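Local coordinates for myosin-I heavy chain (Dictyostelium discoideum, PDB 5EJY), which is an actin-based motor with ATPase activity, involved in the early steps of phagocytosis and adhesion, represented here by a MyTH4-FERM module of its tail, at residues 59-64 / 88-93; 94-97 / 101-104; 247-252 / 265-270; 429-434 / 450-455; 459-462 / 467-470. One frame throughout, in Å; residues are numbered along the deposited sequence.

Contact 1: 59-64 / 88-93; sequences AVEIFS and VKFILT
I62 and I91 form the buried centre of a helix pair in the MyTH4 domain. Segments 59-64 and 88-93 run roughly antiparallel, with an angle of 148° between their directions and an axis separation of 9.7 Å. Both isoleucines are enclosed, and the two branches of I62 divide the work. Its CG2 lies 4.1 Å from CG1 of I91, while its CG1, which leaves anti to the carbonyl carbon (chi1 -77°), comes to 4.0 Å from CE2 of F90 at the edge of the ring.

Further along that ring edge the buried apolar centre gives way to a partly exposed, polar border formed by E61 and F90. OE1 of E61 sits 3.5 Å from CZ of F90, near the ring plane, with the carboxylate turned 56° against the ring. E61 makes its salt bridge outside the pair, through OE2 to K57, and a polyethylene glycol molecule, probably from the crystallisation liquor, lies beside its side chain. F90 in turn takes part in a cation-pi contact with K65.

Two further helices frame the pair: Q108 of helix 102-112 packs on I62 and F63, while L128, F131 and T132 of helix 119-133 receive V88 and L92.

Contact 2: 94-97 / 101-104; sequences KGLA and LRDE
R102 starts with CG anti to its own carbonyl carbon (chi1 -67°) and stays extended from CG to NE, a course that carries its guanidinium back across the turn to the carbonyls of G95 and L96. This is the turn linking two consecutive helices of the helical MyTH4 domain: helix 81-97 ends, a short connection follows, and helix 102-112 begins with this arginine. The CA atoms of G95 and R102 are 5.0 Å apart at the nearest point.

Two bonds fix the flat group. NE donates to O of G95 over 2.9 Å with an angle of 164° at the hydrogen, and NH2 donates to O of L96 over 3.0 Å at 158°. Both oxygens lie at the guanidinium edge, nearly in its plane, so the pair holds the group against rotation. They belong to the last turn of helix 81-97, where a positive charge would probably be favoured by the helix dipole. Replacing R102 by a leucine removes both donors and would probably leave these two carbonyls without their mates and the turn less firmly tied.

Beside these two hydrogen bonds, CB of K94 lies 4.4 Å from CD1 of L101, whose side chain also packs on Q55 and V58 of helix 53-70. Outside the segments, F136 touches R102. At the far end of the arginine, CD1 of L96 stands 4.0 Å from NH2, beside the nitrogen that grips the same residue's carbonyl.

Contact 3: 247-252 / 265-270; sequences IIESFN and CDVLSK
E249 reaches from its strand toward V267 and K270 on the helix, and its side chain can be traced atom by atom. CB comes first, 4.1 Å from CG1 of V267. CG then takes the crowded position between the backbone N and the carbonyl carbon (chi1 53°), and the chain beyond it is extended, which carries the carboxylate toward the helix. CD lies at the edge of the F251 ring, in its plane.

At the tip, OE1 accepts from NZ of K270 at 3.2 Å through its syn lone pair, the hydrogen bond of a salt bridge. OE2 lies against both methyls of V267, 3.6 Å from CG2 and 3.7 Å from CG1, and is 3.6 Å from NZ of K270 as well. The lysine chain bends at its second and third torsions and meets the glutamate at about a right angle. A buried carboxylate is thus partnered by a lysine from the exposed side of the helix, a charge that probably favours its ionised form.

I258 touches both E249 and V267, and V267 also packs on F285 and F287 of the adjoining strand 285-291, while F251 reaches V271 and L274 further along the helix. Helix 264-277 joins the fourth and fifth strands of a mixed sheet, order 2-1-5-3-4, which together with helix 223-233 defines the ubiquitin-like first lobe of a FERM domain.

Contact 4: 429-434 / 450-455; sequences LALNVN and VKYSNQ
The C-terminal lobe of the FERM domain has a corner where Y452, on a 3-10 turn after strand 445-450, reaches back to the end of strand 426-432. CG of Y452 stands anti to its carbonyl carbon (chi1 -65°), sending the ring toward that strand. The hydroxyl donates to the backbone O of N432 over 2.8 Å, tilted 28° from the carbonyl plane. This N432 oxygen lies at the ring edge, in plane, 3.2 Å from CE2 of Y452. CB of L431 comes 3.6 Å from the tyrosine OH, and the leucine CD2 makes the apolar contact, 4.4 Å from CE1 of Y452. A phenylalanine in place of Y452 lacks the hydroxyl, and N432 O would probably lose this donor, leaving the strand end less firmly held.

OD1 of N432 accepts from N of N434 at 2.8 Å, an Asx turn where the strand ends. O of K451 receives NE2 of Q455 at 3.0 Å and the backbone N of N454, from opposite faces of its plane.

From helix 484-499, S495 and L498 touch Y452 and I491 touches L431. Two antiparallel sheets, here of four and three strands, capped by a C-terminal helix, mark the PH/PTB-like fold of this lobe.

Contact 5: 459-462 / 467-470; sequences NLKS and VSII
K461 and S468 are joined by one direct backbone bond, from N of S468 to O of K461 over 2.8 Å, nearly straight at 171°. On the other side of the pair a water takes the place of a second direct bond: it accepts from N of K461 at 3.0 Å and donates to O of S468 at 2.7 Å. The strand at 461-462 is only weakly bonded.

Side chains sort themselves by sheet face. On one face CB of K461 lies 4.0 Å from CB of S468; with CG anti to the backbone N (chi1 -178°), the extended lysine chain runs past S468, CD still 4.0 Å from its OG, before its end leads away. On the other, CB of S462 meets CG2 of V467 at 4.0 Å in a non-hydrogen-bonded pair. The other methyl of V467, CG1, receives CD1 of L460 at 4.0 Å, the two side chains crossing at about a right angle; the same CD1 also lies 3.8 Å from O of S468.

The next shell fixes this valine. The backbone of V467 pairs with A479 on strand 476-480, from which T476 and Q478 reach S468, and K492 touches L460. The chemistry implies a hairpin whose V467 face packs on V484, L487 and V488 of helix 484-499, while between these two segments one direct bond and one bridging water tie the backbones.

How the contacts relate
The five contacts fall into two clusters with one between. Contacts 1 and 2 share helix 81-97 in the MyTH4 domain; their centres are 9 Å apart and they touch, CB of A59 lying 3.5 Å from CD of E104. Contacts 4 and 5, in the C-terminal FERM lobe, have centres 12 Å apart and are tied by a probable hydrogen bond, OE1 of Q455 to N of I470 at 2.8 Å, with V450 packing on I469. Contact 3 stands in between, near the centre of the chain, its centre about 25 Å from that of contact 2 and 26 Å from that of contact 5. The bound polyethylene glycol lies at contact 1, about 3 Å from the E61 side chain.

Contact 1: 59-64 / 88-93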
# COMPACT_ATOMS: atom_id res chain seq x y z
N ALA A 59 -18.34 6.39 -24.63
CA ALA A 59 -18.92 7.52 -23.90
C ALA A 59 -20.43 7.36 -23.76
O ALA A 59 -21.01 7.63 -22.70
CB ALA A 59 -18.59 8.83 -24.59
N VAL A 60 -21.06 6.91 -24.84
CA VAL A 60 -22.49 6.63 -24.82
C VAL A 60 -22.82 5.50 -23.84
O VAL A 60 -23.81 5.59 -23.12
CB VAL A 60 -23.03 6.29 -26.23
CG1 VAL A 60 -24.45 5.76 -26.15
CG2 VAL A 60 -22.95 7.53 -27.15
N GLU A 61 -22.00 4.46 -23.80
CA GLU A 61 -22.20 3.36 -22.85
C GLU A 61 -22.02 3.84 -21.40
O GLU A 61 -22.75 3.42 -20.50
CB GLU A 61 -21.21 2.22 -23.12
CG GLU A 61 -21.40 1.54 -24.46
CD GLU A 61 -20.32 0.50 -24.74
OE1 GLU A 61 -19.30 0.47 -24.02
OE2 GLU A 61 -20.51 -0.29 -25.69
N ILE A 62 -21.04 4.70 -21.19
CA ILE A 62 -20.80 5.25 -19.86
C ILE A 62 -22.06 5.97 -19.36
O ILE A 62 -22.47 5.83 -18.21
CB ILE A 62 -19.58 6.21 -19.87
CG1 ILE A 62 -18.29 5.39 -19.90
CG2 ILE A 62 -19.64 7.18 -18.67
CD1 ILE A 62 -17.01 6.17 -20.21
N PHE A 63 -22.69 6.73 -20.24
CA PHE A 63 -23.90 7.45 -19.84
C PHE A 63 -24.99 6.48 -19.42
O PHE A 63 -25.66 6.70 -18.42
CB PHE A 63 -24.40 8.39 -20.94
CG PHE A 63 -25.44 9.36 -20.44
CD1 PHE A 63 -25.08 10.51 -19.77
CD2 PHE A 63 -26.79 9.09 -20.61
CE1 PHE A 63 -26.05 11.40 -19.30
CE2 PHE A 63 -27.76 9.97 -20.15
CZ PHE A 63 -27.39 11.12 -19.49
N SER A 64 -25.16 5.40 -20.17
CA SER A 64 -26.09 4.35 -19.75
C SER A 64 -25.75 3.79 -18.37
O SER A 64 -26.65 3.51 -17.57
CB SER A 64 -26.15 3.23 -20.79
OG SER A 64 -26.49 3.75 -22.06
N VAL A 88 -20.34 1.43 -11.78
CA VAL A 88 -19.29 2.34 -11.31
C VAL A 88 -17.90 1.87 -11.75
O VAL A 88 -17.09 2.65 -12.26
CB VAL A 88 -19.34 2.53 -9.78
CG1 VAL A 88 -18.19 3.40 -9.30
CG2 VAL A 88 -20.67 3.15 -9.37
N LYS A 89 -17.63 0.58 -11.56
CA LYS A 89 -16.37 -0.02 -11.97
C LYS A 89 -16.13 0.18 -13.47
O LYS A 89 -15.01 0.46 -13.90
CB LYS A 89 -16.37 -1.52 -11.64
CG LYS A 89 -16.33 -1.84 -10.16
CD LYS A 89 -15.01 -1.43 -9.53
CE LYS A 89 -14.90 -1.91 -8.09
NZ LYS A 89 -14.53 -3.34 -7.96
N PHE A 90 -17.18 0.02 -14.26
CA PHE A 90 -17.05 0.20 -15.69
C PHE A 90 -16.58 1.62 -16.02
O PHE A 90 -15.59 1.83 -16.73
CB PHE A 90 -18.38 -0.10 -16.38
CG PHE A 90 -18.33 0.07 -17.87
CD1 PHE A 90 -18.00 -1.00 -18.69
CD2 PHE A 90 -18.62 1.29 -18.46
CE1 PHE A 90 -17.95 -0.85 -20.07
CE2 PHE A 90 -18.57 1.45 -19.83
CZ PHE A 90 -18.24 0.38 -20.64
N ILE A 91 -17.30 2.60 -15.48
CA ILE A 91 -16.98 4.01 -15.67
C ILE A 91 -15.55 4.35 -15.27
O ILE A 91 -14.81 4.97 -16.04
CB ILE A 91 -17.95 4.90 -14.87
CG1 ILE A 91 -19.38 4.70 -15.38
CG2 ILE A 91 -17.55 6.37 -14.98
CD1 ILE A 91 -20.42 5.40 -14.57
N LEU A 92 -15.16 3.97 -14.05
CA LEU A 92 -13.86 4.33 -13.50
C LEU A 92 -12.72 3.60 -14.21
O LEU A 92 -11.63 4.15 -14.34
CB LEU A 92 -13.81 4.05 -12.00
CG LEU A 92 -14.82 4.79 -11.15
CD1 LEU A 92 -14.60 4.44 -9.67
CD2 LEU A 92 -14.71 6.29 -11.40
N THR A 93 -12.97 2.38 -14.65
CA THR A 93 -11.93 1.62 -15.36
C THR A 93 -11.63 2.30 -16.69
O THR A 93 -10.47 2.48 -17.06
CB THR A 93 -12.34 0.15 -15.59
OG1 THR A 93 -12.67 -0.46 -14.33
CG2 THR A 93 -11.19 -0.64 -16.22

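Contact 2: 94-97 / 101-104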
# COMPACT_ATOMS: atom_id res chain seq x y z
N LYS A 94 -12.68 2.71 -17.39
CA LYS A 94 -12.46 3.37 -18.68
C LYS A 94 -11.73 4.71 -18.47
O LYS A 94 -10.76 5.01 -19.15
CB LYS A 94 -13.78 3.57 -19.43
CG LYS A 94 -14.42 2.27 -19.92
CD LYS A 94 -13.69 1.69 -21.13
CE LYS A 94 -14.29 0.34 -21.54
NZ LYS A 94 -13.59 -0.24 -22.71
N GLY A 95 -12.20 5.51 -17.51
CA GLY A 95 -11.62 6.83 -17.30
C GLY A 95 -10.19 6.80 -16.77
O GLY A 95 -9.36 7.63 -17.14
N LEU A 96 -9.90 5.85 -15.88
CA LEU A 96 -8.56 5.77 -15.31
C LEU A 96 -7.54 5.40 -16.40
O LEU A 96 -6.46 5.98 -16.46
CB LEU A 96 -8.51 4.76 -14.15
CG LEU A 96 -7.14 4.62 -13.46
CD1 LEU A 96 -6.68 5.98 -12.88
CD2 LEU A 96 -7.14 3.54 -12.36
N ALA A 97 -7.92 4.47 -17.26
CA ALA A 97 -7.02 3.96 -18.29
C ALA A 97 -6.95 4.83 -19.55
O ALA A 97 -5.94 4.81 -20.27
CB ALA A 97 -7.42 2.51 -18.67
N LEU A 101 -11.04 10.17 -22.05
CA LEU A 101 -12.44 10.00 -21.70
C LEU A 101 -12.78 10.66 -20.35
O LEU A 101 -13.91 10.66 -19.93
CB LEU A 101 -12.83 8.52 -21.65
CG LEU A 101 -13.16 7.84 -22.99
CD1 LEU A 101 -13.29 6.35 -22.79
CD2 LEU A 101 -14.46 8.40 -23.58
N ARG A 102 -11.77 11.19 -19.67
CA ARG A 102 -11.99 11.69 -18.32
C ARG A 102 -12.92 12.89 -18.32
O ARG A 102 -13.86 12.97 -17.50
CB ARG A 102 -10.66 12.04 -17.65
CG ARG A 102 -9.80 10.80 -17.39
CD ARG A 102 -8.47 11.14 -16.79
NE ARG A 102 -7.71 9.93 -16.49
CZ ARG A 102 -6.51 9.92 -15.92
NH1 ARG A 102 -5.96 11.07 -15.56
NH2 ARG A 102 -5.89 8.78 -15.68
N ASP A 103 -12.67 13.84 -19.22
CA ASP A 103 -13.50 15.05 -19.23
C ASP A 103 -14.93 14.73 -19.64
O ASP A 103 -15.89 15.27 -19.09
CB ASP A 103 -12.89 16.16 -20.09
CG ASP A 103 -11.64 16.75 -19.47
OD1 ASP A 103 -11.37 16.50 -18.27
OD2 ASP A 103 -10.91 17.47 -20.18
N GLU A 104 -15.07 13.80 -20.59
CA GLU A 104 -16.37 13.26 -20.95
C GLU A 104 -17.17 12.82 -19.73
O GLU A 104 -18.31 13.24 -19.52
CB GLU A 104 -16.21 12.09 -21.92
CG GLU A 104 -17.52 11.38 -22.26
CD GLU A 104 -18.34 12.12 -23.30
OE1 GLU A 104 -17.73 12.77 -24.18
OE2 GLU A 104 -19.59 12.04 -23.23

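Contact 3: 247-252 / 265-270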
# COMPACT_ATOMS: atom_id res chain seq x y z
N ILE A 247 5.21 0.11 5.60
CA ILE A 247 4.14 -0.87 5.57
C ILE A 247 4.33 -1.68 4.29
O ILE A 247 4.49 -1.10 3.22
CB ILE A 247 2.76 -0.19 5.56
CG1 ILE A 247 2.54 0.57 6.88
CG2 ILE A 247 1.65 -1.23 5.37
CD1 ILE A 247 1.33 1.50 6.88
N ILE A 248 4.32 -3.00 4.42
CA ILE A 248 4.44 -3.88 3.26
C ILE A 248 3.16 -4.67 3.05
O ILE A 248 2.29 -4.70 3.92
CB ILE A 248 5.67 -4.85 3.38
CG1 ILE A 248 5.57 -5.71 4.64
CG2 ILE A 248 6.97 -4.06 3.36
CD1 ILE A 248 4.91 -7.04 4.42
N GLU A 249 3.04 -5.29 1.87
CA GLU A 249 1.91 -6.17 1.61
C GLU A 249 2.33 -7.62 1.75
O GLU A 249 3.45 -8.00 1.39
CB GLU A 249 1.30 -5.91 0.22
CG GLU A 249 2.27 -5.94 -0.90
CD GLU A 249 1.62 -5.67 -2.26
OE1 GLU A 249 1.59 -6.60 -3.07
OE2 GLU A 249 1.15 -4.54 -2.50
N SER A 250 1.44 -8.43 2.29
CA SER A 250 1.73 -9.84 2.50
C SER A 250 0.57 -10.67 1.96
O SER A 250 -0.54 -10.62 2.49
CB SER A 250 1.95 -10.13 3.98
OG SER A 250 2.18 -11.51 4.20
N PHE A 251 0.83 -11.42 0.90
CA PHE A 251 -0.18 -12.29 0.31
C PHE A 251 0.24 -13.73 0.58
O PHE A 251 1.25 -14.19 0.05
CB PHE A 251 -0.26 -12.09 -1.19
CG PHE A 251 -1.00 -10.86 -1.60
CD1 PHE A 251 -2.37 -10.90 -1.79
CD2 PHE A 251 -0.32 -9.67 -1.84
CE1 PHE A 251 -3.05 -9.77 -2.19
CE2 PHE A 251 -1.00 -8.54 -2.23
CZ PHE A 251 -2.36 -8.58 -2.41
N ASN A 252 -0.53 -14.42 1.41
CA ASN A 252 -0.24 -15.81 1.73
C ASN A 252 1.22 -15.98 2.12
O ASN A 252 1.89 -16.92 1.67
CB ASN A 252 -0.60 -16.71 0.55
CG ASN A 252 -2.08 -16.68 0.22
OD1 ASN A 252 -2.93 -16.66 1.11
ND2 ASN A 252 -2.40 -16.67 -1.07
N CYS A 265 -4.89 2.22 -0.68
CA CYS A 265 -6.14 1.77 -1.31
C CYS A 265 -5.91 1.00 -2.63
O CYS A 265 -6.71 0.12 -2.97
CB CYS A 265 -7.12 2.93 -1.51
SG CYS A 265 -7.89 3.47 0.03
N ASP A 266 -4.85 1.33 -3.35
CA ASP A 266 -4.52 0.56 -4.56
C ASP A 266 -4.17 -0.90 -4.19
O ASP A 266 -4.44 -1.83 -4.95
CB ASP A 266 -3.34 1.19 -5.33
CG ASP A 266 -3.77 2.40 -6.17
OD1 ASP A 266 -4.98 2.56 -6.42
OD2 ASP A 266 -2.88 3.17 -6.60
N VAL A 267 -3.58 -1.10 -3.02
CA VAL A 267 -3.28 -2.46 -2.58
C VAL A 267 -4.59 -3.22 -2.33
O VAL A 267 -4.74 -4.36 -2.76
CB VAL A 267 -2.37 -2.48 -1.33
CG1 VAL A 267 -2.12 -3.92 -0.85
CG2 VAL A 267 -1.04 -1.80 -1.63
N LEU A 268 -5.55 -2.57 -1.67
CA LEU A 268 -6.87 -3.18 -1.48
C LEU A 268 -7.53 -3.61 -2.80
O LEU A 268 -8.17 -4.66 -2.88
CB LEU A 268 -7.80 -2.22 -0.73
CG LEU A 268 -7.43 -1.83 0.71
CD1 LEU A 268 -8.46 -0.84 1.28
CD2 LEU A 268 -7.31 -3.06 1.61
N SER A 269 -7.39 -2.78 -3.84
CA SER A 269 -7.88 -3.14 -5.17
C SER A 269 -7.22 -4.42 -5.68
O SER A 269 -7.88 -5.29 -6.26
CB SER A 269 -7.62 -2.01 -6.16
OG SER A 269 -8.23 -0.81 -5.71
N LYS A 270 -5.91 -4.53 -5.48
CA LYS A 270 -5.18 -5.73 -5.92
C LYS A 270 -5.65 -6.98 -5.21
O LYS A 270 -5.72 -8.07 -5.80
CB LYS A 270 -3.68 -5.56 -5.71
CG LYS A 270 -3.04 -4.51 -6.57
CD LYS A 270 -1.59 -4.85 -6.90
CE LYS A 270 -0.86 -5.41 -5.69
NZ LYS A 270 0.62 -5.52 -5.95

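Contact 4: 429-434 / 450-455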
# COMPACT_ATOMS: atom_id res chain seq x y z
N LEU A 429 21.28 -10.95 0.20
CA LEU A 429 21.88 -9.63 0.24
C LEU A 429 21.47 -8.99 1.56
O LEU A 429 20.28 -8.87 1.86
CB LEU A 429 21.44 -8.77 -0.94
CG LEU A 429 21.99 -9.21 -2.30
CD1 LEU A 429 21.60 -8.24 -3.41
CD2 LEU A 429 23.51 -9.35 -2.23
N ALA A 430 22.46 -8.63 2.36
CA ALA A 430 22.20 -7.96 3.63
C ALA A 430 22.71 -6.53 3.49
O ALA A 430 23.92 -6.30 3.44
CB ALA A 430 22.92 -8.70 4.76
N LEU A 431 21.79 -5.57 3.40
CA LEU A 431 22.19 -4.18 3.17
C LEU A 431 22.14 -3.34 4.45
O LEU A 431 21.18 -3.40 5.22
CB LEU A 431 21.34 -3.52 2.07
CG LEU A 431 21.44 -4.07 0.64
CD1 LEU A 431 20.67 -5.37 0.54
CD2 LEU A 431 20.93 -3.07 -0.38
N ASN A 432 23.21 -2.59 4.68
CA ASN A 432 23.26 -1.67 5.82
C ASN A 432 24.09 -0.46 5.41
O ASN A 432 24.45 -0.33 4.24
CB ASN A 432 23.82 -2.37 7.07
CG ASN A 432 25.19 -2.98 6.83
OD1 ASN A 432 25.96 -2.51 6.01
ND2 ASN A 432 25.50 -4.04 7.56
N VAL A 433 24.40 0.42 6.35
CA VAL A 433 25.15 1.63 6.00
C VAL A 433 26.57 1.31 5.54
O VAL A 433 27.22 2.14 4.91
CB VAL A 433 25.20 2.65 7.17
CG1 VAL A 433 23.79 3.17 7.49
CG2 VAL A 433 25.87 2.02 8.39
N ASN A 434 27.05 0.11 5.84
CA ASN A 434 28.41 -0.30 5.46
C ASN A 434 28.55 -0.87 4.06
O ASN A 434 29.68 -1.08 3.60
CB ASN A 434 28.95 -1.32 6.46
CG ASN A 434 29.10 -0.74 7.83
OD1 ASN A 434 29.41 0.44 7.98
ND2 ASN A 434 28.85 -1.55 8.85
N VAL A 450 29.85 -5.36 -1.08
CA VAL A 450 29.77 -4.58 -2.30
C VAL A 450 29.49 -3.12 -1.99
O VAL A 450 28.68 -2.80 -1.12
CB VAL A 450 28.69 -5.17 -3.24
CG1 VAL A 450 28.57 -4.33 -4.50
CG2 VAL A 450 29.03 -6.62 -3.58
N LYS A 451 30.18 -2.22 -2.69
CA LYS A 451 30.13 -0.79 -2.36
C LYS A 451 29.00 -0.03 -3.05
O LYS A 451 28.81 -0.15 -4.26
CB LYS A 451 31.46 -0.12 -2.75
CG LYS A 451 32.70 -0.68 -2.05
CD LYS A 451 33.95 -0.08 -2.70
CE LYS A 451 35.20 -0.86 -2.34
NZ LYS A 451 35.41 -0.92 -0.86
N TYR A 452 28.29 0.80 -2.29
CA TYR A 452 27.32 1.71 -2.88
C TYR A 452 28.01 2.65 -3.86
O TYR A 452 27.43 3.07 -4.86
CB TYR A 452 26.59 2.54 -1.80
CG TYR A 452 25.73 1.71 -0.88
CD1 TYR A 452 24.56 1.10 -1.34
CD2 TYR A 452 26.07 1.53 0.45
CE1 TYR A 452 23.75 0.34 -0.49
CE2 TYR A 452 25.28 0.77 1.30
CZ TYR A 452 24.12 0.17 0.82
OH TYR A 452 23.35 -0.59 1.67
N SER A 453 29.27 2.97 -3.57
CA SER A 453 30.01 3.92 -4.41
C SER A 453 30.32 3.36 -5.80
O SER A 453 30.66 4.11 -6.71
CB SER A 453 31.30 4.38 -3.72
OG SER A 453 32.17 3.29 -3.51
N ASN A 454 30.19 2.05 -5.96
CA ASN A 454 30.38 1.45 -7.27
C ASN A 454 29.12 1.37 -8.14
O ASN A 454 29.21 1.05 -9.32
CB ASN A 454 31.05 0.09 -7.15
CG ASN A 454 32.53 0.23 -6.86
OD1 ASN A 454 33.13 1.24 -7.23
ND2 ASN A 454 33.11 -0.75 -6.20
N GLN A 455 27.97 1.71 -7.57
CA GLN A 455 26.72 1.62 -8.32
C GLN A 455 26.40 2.88 -9.11
O GLN A 455 26.73 4.00 -8.69
CB GLN A 455 25.55 1.27 -7.39
CG GLN A 455 25.88 0.14 -6.43
CD GLN A 455 26.52 -1.04 -7.15
OE1 GLN A 455 26.11 -1.40 -8.26
NE2 GLN A 455 27.52 -1.64 -6.53

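Contact 5: 459-462 / 467-470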
# COMPACT_ATOMS: atom_id res chain seq x y z
N ASN A 459 21.34 5.43 -13.03
CA ASN A 459 21.09 4.36 -13.99
C ASN A 459 21.33 2.95 -13.44
O ASN A 459 21.89 2.09 -14.13
CB ASN A 459 21.92 4.57 -15.26
CG ASN A 459 21.19 5.40 -16.29
OD1 ASN A 459 21.04 6.61 -16.14
ND2 ASN A 459 20.74 4.74 -17.36
N LEU A 460 20.92 2.72 -12.20
CA LEU A 460 20.95 1.38 -11.65
C LEU A 460 20.11 0.47 -12.55
O LEU A 460 18.93 0.72 -12.78
CB LEU A 460 20.37 1.39 -10.23
CG LEU A 460 20.22 0.02 -9.56
CD1 LEU A 460 21.59 -0.61 -9.33
CD2 LEU A 460 19.44 0.13 -8.24
N LYS A 461 20.73 -0.60 -13.04
CA LYS A 461 20.07 -1.53 -13.96
C LYS A 461 19.24 -2.57 -13.22
O LYS A 461 19.74 -3.27 -12.34
CB LYS A 461 21.12 -2.22 -14.84
CG LYS A 461 20.57 -3.18 -15.87
CD LYS A 461 21.73 -3.77 -16.70
CE LYS A 461 21.23 -4.70 -17.79
NZ LYS A 461 22.36 -5.14 -18.66
N SER A 462 17.96 -2.66 -13.56
CA SER A 462 17.09 -3.69 -12.99
C SER A 462 16.03 -4.08 -14.02
O SER A 462 15.82 -3.37 -14.99
CB SER A 462 16.41 -3.20 -11.71
OG SER A 462 15.54 -2.09 -11.97
N VAL A 467 18.16 -7.30 -10.12
CA VAL A 467 18.88 -6.04 -10.07
C VAL A 467 20.34 -6.36 -10.39
O VAL A 467 20.90 -7.31 -9.85
CB VAL A 467 18.80 -5.36 -8.69
CG1 VAL A 467 19.56 -4.03 -8.70
CG2 VAL A 467 17.33 -5.12 -8.29
N SER A 468 20.94 -5.56 -11.25
CA SER A 468 22.33 -5.75 -11.64
C SER A 468 23.25 -4.84 -10.84
O SER A 468 23.20 -3.62 -10.96
CB SER A 468 22.47 -5.53 -13.14
OG SER A 468 21.86 -6.61 -13.83
N ILE A 469 24.07 -5.46 -10.01
CA ILE A 469 24.90 -4.72 -9.08
C ILE A 469 26.35 -4.82 -9.53
O ILE A 469 26.81 -5.90 -9.90
CB ILE A 469 24.75 -5.31 -7.68
CG1 ILE A 469 23.32 -5.05 -7.16
CG2 ILE A 469 25.78 -4.74 -6.73
CD1 ILE A 469 22.76 -6.23 -6.41
N ILE A 470 27.06 -3.70 -9.51
CA ILE A 470 28.43 -3.68 -10.02
C ILE A 470 29.42 -4.00 -8.92
O ILE A 470 29.41 -3.38 -7.84
CB ILE A 470 28.78 -2.33 -10.64
CG1 ILE A 470 27.75 -1.94 -11.70
CG2 ILE A 470 30.19 -2.36 -11.26
CD1 ILE A 470 27.77 -2.82 -12.91
O HOH W 1 23.53 -1.40 -12.47